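Side-chain contacts in putative uncharacterized protein (Mycobacterium avium, PDB 2Z6V), which is probably a sulfotransferase, expected to transfer a sulfuryl group from the donor PAPS to an acceptor, though its substrate is not known: residues D31-L36 / N82-R87; A131-L136 / E150-D155; D198-S203 / D219-S224; D345-I350 / A364-W369. All blocks are in the same frame, centred on the assembly; numbering follows the deposited sequence.

Overall arrangement
The chain folds round a five-stranded parallel sheet with strand order 2-3-1-4-5, flanked by helices, as in sulfotransferases of the P-loop type. The four contacts follow one another along the chain without overlap. Contact 1 packs helix 30-41 on helix 70-96. Contact 2 lies at the edge strand 132-134. Contact 4 packs helix 360-371 on helix 343-353, which lies against the other edge strand, 331-335. Contact 3 joins two loops near the palmitic acid. Contacts 1 and 3 have centres about 17 Å apart and touch through the salt bridge R87-D198, which ties the N-terminal helices to these loops. Contacts 1 and 4 lie about 41 Å apart, centre to centre.

Contact 1 of 4, residues D31-L36 / N82-R87; sequences DDVFKL and NALGRR
L84 reaches across to V33 and F34 with one methyl branch, CD2. Its CG is turned anti to the backbone N (chi1 -176°). Together with chi2 (57°) this puts CD2 foremost, directed from helix 70-96 onto helix 30-41. CD2 comes to 3.6 Å from F34 CA, so it rests on the backbone of the facing helix as well as on its side chains. The same methyl lies 3.9 Å from F34 CD1. It meets the phenyl ring obliquely, and the two side chains cross at about a right angle. F34 also has its CG anti to the backbone N (chi1 -177°), which lays the ring beside L84. V33 adds CG1, 4.2 Å from L84 CD2. The CA atoms of F34 and L84, 7.1 Å apart, are the nearest CA pair of the two segments. W51 of helix 50-64 touches both L84 and F34, and L55 and V59 of that helix touch V33. The contact is therefore one part of a three-helix apolar cluster. Its chemistry implies that these two segments meet by burial of hydrocarbon alone. Elsewhere the helices also share a weak hydrogen bond, from R40 NH1 to N82 OD1.

Contact 2 of 4, residues A131-L136 / E150-D155; sequences ARRSLL and ETLRTD
R133 and L136 both leave the backbone with CG beside the backbone N. R133 then bends at chi2 (-61°) and chi3 (121°), which folds its guanidinium toward L152. L136 (chi1 -49°) points its methyls at the loop 150-155. The two residues flank S134 and L135, in and just after strand 132-134. L152 is the buried residue that they share. Its CD1 lies 3.7 Å from R133 NH1 and 4.0 Å from R133 CD, meeting the guanidinium obliquely. L136 CD1 meets another part of L152, at 3.5 Å from its carbonyl O and 4.0 Å from its CB. The two leucine side chains cross at about a right angle. R153 reaches in with an extended chain and brings NH2 to 4.1 Å from L136 CD1, again obliquely. L152 O accepts a hydrogen bond from W138 NE1. D155 caps the N-terminus of helix 156-166, which follows the loop. The chemistry implies that the loop lies on segment 131-136 by van der Waals packing of leucine methyls on leucine, arginine heads and a carbonyl. Partners outside take the polar groups: D127 holds the head of R153 by a salt bridge, and P242 O takes the NE of R133.

Contact 3 of 4, residues D198-S203 / D219-S224; sequences DFKGLS and DEADMS. With PLM (palmitic acid), chain C.
The loop leading into helix 224-238 packs here on the loop that follows helix 192-195, beside the palmitic acid site of this sulfotransferase-family fold. K200 crosses from one loop to the other. Its chain, extended beyond CG, carries NZ to the backbone O of D222. The donor lies in the carbonyl plane, with a C=O to donor angle of 158°. S225 OG is a second hydrogen-bond partner of K200 NZ, and D198 OD2 bonds to the same hydroxyl. Nearer the root of K200, M223 folds at chi2 and chi3 and curls its thioether back against the lysine. Its CE comes to 3.4 Å from K200 O, and its SD lies 4.1 Å from K200 CB. A221 CB touches K200 CD at 4.4 Å, on the aliphatic part of the lysine. A capping bond shapes the second loop. D222 OD1 takes the backbone N of S224 at 2.9 Å, nearly along the carboxylate C-O axis, and S224 OG at 2.6 Å, from above the carboxylate plane. On the ligand side, L202 borders the fatty acid chain, and Q311 of helix 301-326 bonds to the ligand. The hydrogen bond between the two segments runs from K200 NZ to D222 O, 2.8 Å.

Contact 4 of 4, residues D345-I350 / A364-W369; sequences DVMRRI and ARMRNW
R348 makes a salt bridge through NE to E363 OE2 and turns its NH2 toward R367 across the contact. R348 belongs to helix 343-353 and R367 to helix 360-371. Their NH2 atoms come to 3.5 Å from each other, two donors with no bond between them. R367 NH2 lies at the edge of the R348 guanidinium, near its plane, and the two guanidinium planes are 57° apart. R367 NH1 makes a long, weak ion pair with E363 OE1. Further in, M347 and M366 make the buried half of the contact. M347 is bent at chi2 (-51°) and chi3 (-64°), and its chain curls round to offer the terminal methyl. M366 runs extended beyond CG and meets that methyl with its own, CE to CE at 3.7 Å. Its sulfur also lies beside the root of M347, with SD 4.1 Å from M347 CB. L125 of helix 120-126 touches both methionines. Within the first helix, R349 NH1 pairs with D345 OD2 and with E338. The chemistry implies two layers. Methionine thioethers pack the helices together inside. At the outer side two like charges meet, where E363 probably offsets mainly the charge of R348, and that of R367 only weakly.

Contact 1 of 4, residues D31-L36 / N82-R87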
# COMPACT_ATOMS: atom_id res chain seq x y z
N ASP A 31 17.38 -14.69 -10.60
CA ASP A 31 16.96 -15.70 -11.57
C ASP A 31 16.58 -17.01 -10.89
O ASP A 31 15.73 -17.75 -11.40
CB ASP A 31 18.06 -15.94 -12.61
CG ASP A 31 18.25 -14.76 -13.55
OD1 ASP A 31 17.25 -14.30 -14.16
OD2 ASP A 31 19.40 -14.29 -13.70
N ASP A 32 17.20 -17.30 -9.75
CA ASP A 32 16.89 -18.52 -9.01
C ASP A 32 15.48 -18.38 -8.45
O ASP A 32 14.70 -19.33 -8.46
CB ASP A 32 17.87 -18.74 -7.85
CG ASP A 32 19.28 -19.06 -8.32
OD1 ASP A 32 19.43 -19.88 -9.26
OD2 ASP A 32 20.23 -18.51 -7.74
N VAL A 33 15.18 -17.18 -7.96
CA VAL A 33 13.86 -16.89 -7.42
C VAL A 33 12.86 -17.07 -8.56
O VAL A 33 11.78 -17.65 -8.37
CB VAL A 33 13.80 -15.43 -6.90
CG1 VAL A 33 12.38 -15.05 -6.51
CG2 VAL A 33 14.72 -15.28 -5.70
N PHE A 34 13.23 -16.60 -9.74
CA PHE A 34 12.36 -16.73 -10.89
C PHE A 34 12.08 -18.20 -11.18
O PHE A 34 10.92 -18.58 -11.41
CB PHE A 34 12.99 -16.09 -12.12
CG PHE A 34 12.11 -16.13 -13.34
CD1 PHE A 34 11.28 -15.07 -13.65
CD2 PHE A 34 12.10 -17.25 -14.17
CE1 PHE A 34 10.45 -15.11 -14.78
CE2 PHE A 34 11.27 -17.31 -15.30
CZ PHE A 34 10.44 -16.24 -15.60
N LYS A 35 13.12 -19.03 -11.18
CA LYS A 35 12.95 -20.46 -11.46
C LYS A 35 11.96 -21.11 -10.50
O LYS A 35 11.12 -21.90 -10.91
CB LYS A 35 14.28 -21.20 -11.39
CG LYS A 35 15.27 -20.81 -12.47
CD LYS A 35 16.49 -21.73 -12.43
CE LYS A 35 17.62 -21.21 -13.32
NZ LYS A 35 18.18 -19.92 -12.80
N LEU A 36 12.09 -20.78 -9.22
CA LEU A 36 11.21 -21.33 -8.20
C LEU A 36 9.77 -20.91 -8.45
O LEU A 36 8.85 -21.74 -8.38
CB LEU A 36 11.68 -20.88 -6.82
CG LEU A 36 10.96 -21.45 -5.59
CD1 LEU A 36 10.97 -22.97 -5.64
CD2 LEU A 36 11.62 -20.93 -4.32
N ASN A 82 6.54 -15.72 -4.09
CA ASN A 82 5.09 -15.66 -4.26
C ASN A 82 4.66 -14.41 -5.03
O ASN A 82 3.77 -14.48 -5.87
CB ASN A 82 4.39 -15.69 -2.91
CG ASN A 82 4.52 -17.04 -2.22
OD1 ASN A 82 4.51 -18.08 -2.88
ND2 ASN A 82 4.62 -17.03 -0.89
N ALA A 83 5.31 -13.28 -4.74
CA ALA A 83 5.00 -12.03 -5.41
C ALA A 83 5.31 -12.16 -6.90
O ALA A 83 4.51 -11.77 -7.74
CB ALA A 83 5.81 -10.88 -4.80
N LEU A 84 6.48 -12.70 -7.22
CA LEU A 84 6.89 -12.89 -8.61
C LEU A 84 5.99 -13.91 -9.30
O LEU A 84 5.73 -13.80 -10.50
CB LEU A 84 8.35 -13.34 -8.69
CG LEU A 84 8.93 -13.47 -10.10
CD1 LEU A 84 8.80 -12.14 -10.83
CD2 LEU A 84 10.39 -13.90 -10.02
N GLY A 85 5.51 -14.88 -8.54
CA GLY A 85 4.62 -15.89 -9.10
C GLY A 85 3.33 -15.26 -9.59
O GLY A 85 2.78 -15.66 -10.62
N ARG A 86 2.84 -14.26 -8.85
CA ARG A 86 1.62 -13.55 -9.23
C ARG A 86 1.84 -12.85 -10.55
O ARG A 86 0.98 -12.86 -11.44
CB ARG A 86 1.25 -12.52 -8.16
CG ARG A 86 0.61 -13.12 -6.95
CD ARG A 86 0.93 -12.32 -5.71
NE ARG A 86 0.79 -13.20 -4.56
CZ ARG A 86 1.43 -13.02 -3.42
NH1 ARG A 86 2.25 -11.99 -3.26
NH2 ARG A 86 1.25 -13.90 -2.44
N ARG A 87 3.02 -12.24 -10.67
CA ARG A 87 3.41 -11.53 -11.88
C ARG A 87 3.33 -12.52 -13.04
O ARG A 87 2.83 -12.18 -14.10
CB ARG A 87 4.84 -11.00 -11.70
CG ARG A 87 5.41 -10.24 -12.88
CD ARG A 87 4.70 -8.95 -13.11
NE ARG A 87 5.38 -8.15 -14.13
CZ ARG A 87 6.42 -7.35 -13.89
NH1 ARG A 87 6.91 -7.23 -12.65
NH2 ARG A 87 6.96 -6.66 -14.88

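Contact 2 of 4, residues A131-L136 / E150-D155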
# COMPACT_ATOMS: atom_id res chain seq x y z
N ALA A 131 -21.23 0.66 -7.20
CA ALA A 131 -20.76 1.03 -8.54
C ALA A 131 -19.25 1.23 -8.56
O ALA A 131 -18.63 1.40 -9.61
CB ALA A 131 -21.45 2.30 -9.01
N ARG A 132 -18.66 1.20 -7.37
CA ARG A 132 -17.23 1.40 -7.23
C ARG A 132 -16.51 0.08 -6.91
O ARG A 132 -17.01 -0.75 -6.15
CB ARG A 132 -16.99 2.42 -6.13
CG ARG A 132 -15.76 3.25 -6.32
CD ARG A 132 -15.73 4.38 -5.32
NE ARG A 132 -16.60 5.49 -5.70
CZ ARG A 132 -16.45 6.20 -6.81
NH1 ARG A 132 -15.48 5.90 -7.66
NH2 ARG A 132 -17.25 7.22 -7.06
N ARG A 133 -15.35 -0.12 -7.53
CA ARG A 133 -14.56 -1.32 -7.29
C ARG A 133 -13.37 -0.94 -6.43
O ARG A 133 -12.83 0.17 -6.55
CB ARG A 133 -14.03 -1.95 -8.59
CG ARG A 133 -15.08 -2.66 -9.44
CD ARG A 133 -15.75 -3.84 -8.73
NE ARG A 133 -17.19 -3.61 -8.65
CZ ARG A 133 -17.88 -3.54 -7.52
NH1 ARG A 133 -17.27 -3.68 -6.35
NH2 ARG A 133 -19.17 -3.28 -7.55
N SER A 134 -12.96 -1.86 -5.56
CA SER A 134 -11.81 -1.65 -4.69
C SER A 134 -10.89 -2.85 -4.85
O SER A 134 -11.33 -3.92 -5.26
CB SER A 134 -12.27 -1.53 -3.23
OG SER A 134 -13.03 -0.35 -3.02
N LEU A 135 -9.61 -2.67 -4.54
CA LEU A 135 -8.64 -3.75 -4.62
C LEU A 135 -8.73 -4.49 -3.29
O LEU A 135 -8.44 -3.92 -2.24
CB LEU A 135 -7.22 -3.19 -4.82
CG LEU A 135 -6.03 -4.15 -4.95
CD1 LEU A 135 -6.11 -4.92 -6.25
CD2 LEU A 135 -4.72 -3.35 -4.90
N LEU A 136 -9.14 -5.74 -3.33
CA LEU A 136 -9.27 -6.52 -2.11
C LEU A 136 -7.99 -7.30 -1.88
O LEU A 136 -7.34 -7.73 -2.83
CB LEU A 136 -10.48 -7.45 -2.21
CG LEU A 136 -11.73 -6.70 -2.68
CD1 LEU A 136 -12.90 -7.65 -2.73
CD2 LEU A 136 -12.02 -5.51 -1.75
N GLU A 150 -20.52 -10.33 -8.03
CA GLU A 150 -21.31 -11.00 -7.00
C GLU A 150 -20.50 -11.85 -6.01
O GLU A 150 -20.95 -12.09 -4.89
CB GLU A 150 -22.38 -11.89 -7.64
CG GLU A 150 -23.36 -11.19 -8.56
CD GLU A 150 -22.74 -10.73 -9.88
OE1 GLU A 150 -22.07 -11.55 -10.56
OE2 GLU A 150 -22.94 -9.55 -10.25
N THR A 151 -19.32 -12.31 -6.43
CA THR A 151 -18.51 -13.16 -5.57
C THR A 151 -17.19 -12.56 -5.06
O THR A 151 -16.33 -13.28 -4.54
CB THR A 151 -18.22 -14.50 -6.29
OG1 THR A 151 -17.47 -14.25 -7.49
CG2 THR A 151 -19.52 -15.21 -6.67
N LEU A 152 -17.02 -11.25 -5.19
CA LEU A 152 -15.79 -10.63 -4.74
C LEU A 152 -15.49 -10.91 -3.27
O LEU A 152 -14.34 -10.85 -2.83
CB LEU A 152 -15.83 -9.12 -4.98
CG LEU A 152 -15.87 -8.69 -6.45
CD1 LEU A 152 -15.92 -7.17 -6.52
CD2 LEU A 152 -14.65 -9.23 -7.19
N ARG A 153 -16.53 -11.25 -2.51
CA ARG A 153 -16.34 -11.54 -1.09
C ARG A 153 -16.65 -12.98 -0.70
O ARG A 153 -16.43 -13.36 0.45
CB ARG A 153 -17.18 -10.59 -0.24
CG ARG A 153 -16.96 -9.10 -0.53
CD ARG A 153 -17.72 -8.26 0.49
NE ARG A 153 -17.95 -6.87 0.09
CZ ARG A 153 -16.99 -5.97 -0.16
NH1 ARG A 153 -17.34 -4.74 -0.51
NH2 ARG A 153 -15.70 -6.29 -0.08
N THR A 154 -17.13 -13.79 -1.65
CA THR A 154 -17.45 -15.18 -1.35
C THR A 154 -16.67 -16.21 -2.17
O THR A 154 -16.88 -17.42 -2.04
CB THR A 154 -18.94 -15.47 -1.53
OG1 THR A 154 -19.34 -15.15 -2.86
CG2 THR A 154 -19.75 -14.66 -0.52
N ASP A 155 -15.76 -15.72 -3.00
CA ASP A 155 -14.95 -16.60 -3.82
C ASP A 155 -14.13 -17.51 -2.89
O ASP A 155 -13.53 -17.05 -1.91
CB ASP A 155 -14.03 -15.77 -4.71
CG ASP A 155 -13.22 -16.61 -5.67
OD1 ASP A 155 -12.23 -17.25 -5.23
OD2 ASP A 155 -13.59 -16.64 -6.87

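Contact 3 of 4, residues D198-S203 / D219-S224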
# COMPACT_ATOMS: atom_id res chain seq x y z
N ASP A 198 6.55 -6.12 -8.81
CA ASP A 198 7.48 -5.64 -9.80
C ASP A 198 8.73 -5.21 -9.05
O ASP A 198 9.64 -4.60 -9.59
CB ASP A 198 6.89 -4.46 -10.58
CG ASP A 198 7.80 -4.01 -11.73
OD1 ASP A 198 8.21 -4.87 -12.54
OD2 ASP A 198 8.09 -2.79 -11.81
N PHE A 199 8.75 -5.56 -7.76
CA PHE A 199 9.86 -5.25 -6.87
C PHE A 199 10.32 -3.80 -6.89
O PHE A 199 11.51 -3.49 -6.88
CB PHE A 199 11.00 -6.22 -7.15
CG PHE A 199 10.61 -7.65 -6.93
CD1 PHE A 199 10.15 -8.43 -7.99
CD2 PHE A 199 10.59 -8.20 -5.65
CE1 PHE A 199 9.67 -9.72 -7.77
CE2 PHE A 199 10.11 -9.49 -5.42
CZ PHE A 199 9.65 -10.25 -6.48
N LYS A 200 9.33 -2.91 -6.90
CA LYS A 200 9.51 -1.46 -6.87
C LYS A 200 8.36 -0.94 -6.00
O LYS A 200 7.45 -0.26 -6.48
CB LYS A 200 9.43 -0.87 -8.27
CG LYS A 200 10.56 -1.28 -9.19
CD LYS A 200 10.45 -0.56 -10.51
CE LYS A 200 11.48 -1.02 -11.50
NZ LYS A 200 11.16 -0.47 -12.84
N GLY A 201 8.42 -1.33 -4.73
CA GLY A 201 7.42 -0.95 -3.76
C GLY A 201 8.11 -0.71 -2.43
O GLY A 201 8.98 -1.49 -2.01
N LEU A 202 7.73 0.36 -1.76
CA LEU A 202 8.35 0.72 -0.50
C LEU A 202 8.19 -0.32 0.61
O LEU A 202 8.91 -0.28 1.60
CB LEU A 202 7.78 2.07 -0.04
CG LEU A 202 8.42 2.79 1.14
CD1 LEU A 202 9.91 3.00 0.90
CD2 LEU A 202 7.70 4.12 1.34
N SER A 203 7.27 -1.27 0.47
CA SER A 203 7.07 -2.27 1.51
C SER A 203 8.27 -3.18 1.70
O SER A 203 8.54 -3.63 2.81
CB SER A 203 5.83 -3.12 1.24
OG SER A 203 5.97 -3.90 0.08
N ASP A 219 15.16 7.46 -5.68
CA ASP A 219 16.05 8.25 -6.52
C ASP A 219 16.50 7.68 -7.86
O ASP A 219 17.01 8.43 -8.70
CB ASP A 219 17.30 8.65 -5.73
CG ASP A 219 16.97 9.42 -4.46
OD1 ASP A 219 15.97 10.18 -4.46
OD2 ASP A 219 17.71 9.28 -3.47
N GLU A 220 16.32 6.38 -8.08
CA GLU A 220 16.77 5.78 -9.33
C GLU A 220 15.74 4.99 -10.11
O GLU A 220 15.62 5.13 -11.33
CB GLU A 220 17.96 4.86 -9.07
CG GLU A 220 19.24 5.57 -8.69
CD GLU A 220 20.36 4.59 -8.38
OE1 GLU A 220 20.35 4.00 -7.27
OE2 GLU A 220 21.23 4.40 -9.25
N ALA A 221 15.00 4.13 -9.42
CA ALA A 221 14.00 3.30 -10.06
C ALA A 221 13.06 4.05 -11.00
O ALA A 221 12.52 5.11 -10.66
CB ALA A 221 13.20 2.54 -9.01
N ASP A 222 12.88 3.49 -12.19
CA ASP A 222 11.97 4.06 -13.17
C ASP A 222 10.65 3.43 -12.76
O ASP A 222 10.49 2.21 -12.86
CB ASP A 222 12.35 3.61 -14.57
CG ASP A 222 11.46 4.21 -15.64
OD1 ASP A 222 10.22 4.17 -15.47
OD2 ASP A 222 12.00 4.71 -16.64
N MET A 223 9.70 4.23 -12.32
CA MET A 223 8.43 3.68 -11.86
C MET A 223 7.37 3.38 -12.93
O MET A 223 6.29 2.87 -12.61
CB MET A 223 7.85 4.60 -10.78
CG MET A 223 8.75 4.75 -9.56
SD MET A 223 9.10 3.18 -8.71
CE MET A 223 7.44 2.72 -8.20
N SER A 224 7.68 3.66 -14.19
CA SER A 224 6.71 3.43 -15.25
C SER A 224 6.29 1.97 -15.42
O SER A 224 5.10 1.68 -15.57
CB SER A 224 7.24 3.99 -16.59
OG SER A 224 8.36 3.26 -17.07
C1 PLM C . 9.42 0.76 4.40
O1 PLM C . 10.54 1.31 4.46
O2 PLM C . 9.18 -0.36 3.91
C2 PLM C . 8.23 1.52 4.99
C3 PLM C . 8.18 2.96 4.47
C4 PLM C . 6.93 3.71 4.94
C5 PLM C . 5.65 3.04 4.43
C6 PLM C . 5.25 1.84 5.29
C7 PLM C . 4.18 1.02 4.58
C8 PLM C . 4.77 0.23 3.42
C9 PLM C . 3.81 0.24 2.23
CA PLM C . 2.41 -0.20 2.64
CB PLM C . 1.36 0.26 1.63
CC PLM C . 1.44 1.78 1.45
CD PLM C . 2.59 2.16 0.51
CE PLM C . 3.05 3.61 0.70
CF PLM C . 3.65 3.79 2.10
CG PLM C . 4.25 5.18 2.28
O HOH W 1 14.23 1.10 -12.91

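Contact 4 of 4, residues D345-I350 / A364-W369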
# COMPACT_ATOMS: atom_id res chain seq x y z
N ASP A 345 -19.72 13.68 6.37
CA ASP A 345 -19.65 15.00 5.76
C ASP A 345 -18.57 14.98 4.68
O ASP A 345 -18.78 15.50 3.58
CB ASP A 345 -19.31 16.07 6.79
CG ASP A 345 -19.16 17.45 6.15
OD1 ASP A 345 -20.10 17.89 5.46
OD2 ASP A 345 -18.10 18.08 6.33
N VAL A 346 -17.43 14.39 5.00
CA VAL A 346 -16.33 14.30 4.05
C VAL A 346 -16.77 13.54 2.79
O VAL A 346 -16.45 13.96 1.68
CB VAL A 346 -15.11 13.57 4.64
CG1 VAL A 346 -14.03 13.42 3.58
CG2 VAL A 346 -14.56 14.35 5.83
N MET A 347 -17.51 12.45 2.96
CA MET A 347 -17.96 11.66 1.83
C MET A 347 -18.81 12.46 0.85
O MET A 347 -18.57 12.43 -0.36
CB MET A 347 -18.73 10.43 2.32
CG MET A 347 -17.93 9.51 3.26
SD MET A 347 -16.28 9.02 2.64
CE MET A 347 -16.71 8.06 1.19
N ARG A 348 -19.80 13.17 1.37
CA ARG A 348 -20.67 13.97 0.51
C ARG A 348 -19.86 14.97 -0.28
O ARG A 348 -20.11 15.18 -1.47
CB ARG A 348 -21.73 14.70 1.35
CG ARG A 348 -22.58 13.77 2.17
CD ARG A 348 -23.87 14.40 2.68
NE ARG A 348 -24.46 13.53 3.69
CZ ARG A 348 -24.11 13.56 4.98
NH1 ARG A 348 -23.20 14.43 5.40
NH2 ARG A 348 -24.64 12.68 5.83
N ARG A 349 -18.88 15.59 0.37
CA ARG A 349 -18.04 16.57 -0.29
C ARG A 349 -17.12 15.91 -1.31
O ARG A 349 -16.78 16.52 -2.32
CB ARG A 349 -17.22 17.34 0.75
CG ARG A 349 -18.05 18.37 1.49
CD ARG A 349 -17.49 18.63 2.87
NE ARG A 349 -16.12 19.11 2.79
CZ ARG A 349 -15.19 18.81 3.67
NH1 ARG A 349 -15.48 18.03 4.70
NH2 ARG A 349 -13.96 19.29 3.53
N ILE A 350 -16.71 14.67 -1.04
CA ILE A 350 -15.86 13.95 -1.98
C ILE A 350 -16.71 13.68 -3.21
O ILE A 350 -16.26 13.90 -4.33
CB ILE A 350 -15.38 12.60 -1.40
CG1 ILE A 350 -14.18 12.84 -0.48
CG2 ILE A 350 -15.02 11.63 -2.53
CD1 ILE A 350 -13.74 11.61 0.28
N ALA A 364 -26.72 4.94 3.13
CA ALA A 364 -27.19 4.09 4.21
C ALA A 364 -26.14 3.03 4.56
O ALA A 364 -25.91 2.74 5.74
CB ALA A 364 -28.49 3.42 3.81
N ARG A 365 -25.50 2.46 3.53
CA ARG A 365 -24.47 1.44 3.73
C ARG A 365 -23.29 2.07 4.46
O ARG A 365 -22.68 1.44 5.33
CB ARG A 365 -23.99 0.86 2.39
CG ARG A 365 -25.10 0.22 1.57
CD ARG A 365 -24.56 -0.45 0.32
NE ARG A 365 -25.63 -1.00 -0.51
CZ ARG A 365 -26.36 -0.30 -1.37
NH1 ARG A 365 -26.14 1.00 -1.53
NH2 ARG A 365 -27.31 -0.90 -2.09
N MET A 366 -22.96 3.30 4.10
CA MET A 366 -21.86 4.00 4.74
C MET A 366 -22.17 4.23 6.21
O MET A 366 -21.30 4.07 7.07
CB MET A 366 -21.60 5.34 4.06
CG MET A 366 -21.28 5.23 2.59
SD MET A 366 -20.62 6.76 1.97
CE MET A 366 -19.85 6.23 0.45
N ARG A 367 -23.41 4.61 6.50
CA ARG A 367 -23.84 4.86 7.88
C ARG A 367 -23.88 3.56 8.67
O ARG A 367 -23.50 3.52 9.84
CB ARG A 367 -25.23 5.51 7.88
CG ARG A 367 -25.18 7.01 7.84
CD ARG A 367 -26.51 7.57 7.39
NE ARG A 367 -26.57 9.02 7.55
CZ ARG A 367 -27.44 9.81 6.92
NH1 ARG A 367 -28.31 9.28 6.08
NH2 ARG A 367 -27.44 11.12 7.15
N ASN A 368 -24.33 2.50 8.01
CA ASN A 368 -24.39 1.20 8.66
C ASN A 368 -22.99 0.72 9.00
O ASN A 368 -22.78 0.07 10.03
CB ASN A 368 -25.07 0.18 7.75
CG ASN A 368 -24.82 -1.24 8.20
OD1 ASN A 368 -25.13 -1.61 9.33
ND2 ASN A 368 -24.24 -2.05 7.31
N TRP A 369 -22.02 1.03 8.13
CA TRP A 369 -20.65 0.62 8.37
C TRP A 369 -20.08 1.36 9.57
O TRP A 369 -19.50 0.75 10.46
CB TRP A 369 -19.78 0.90 7.14
CG TRP A 369 -18.44 0.23 7.23
CD1 TRP A 369 -18.13 -1.05 6.87
CD2 TRP A 369 -17.25 0.77 7.82
NE1 TRP A 369 -16.83 -1.35 7.21
CE2 TRP A 369 -16.27 -0.25 7.80
CE3 TRP A 369 -16.92 2.02 8.38
CZ2 TRP A 369 -14.98 -0.06 8.31
CZ3 TRP A 369 -15.64 2.21 8.89
CH2 TRP A 369 -14.69 1.17 8.85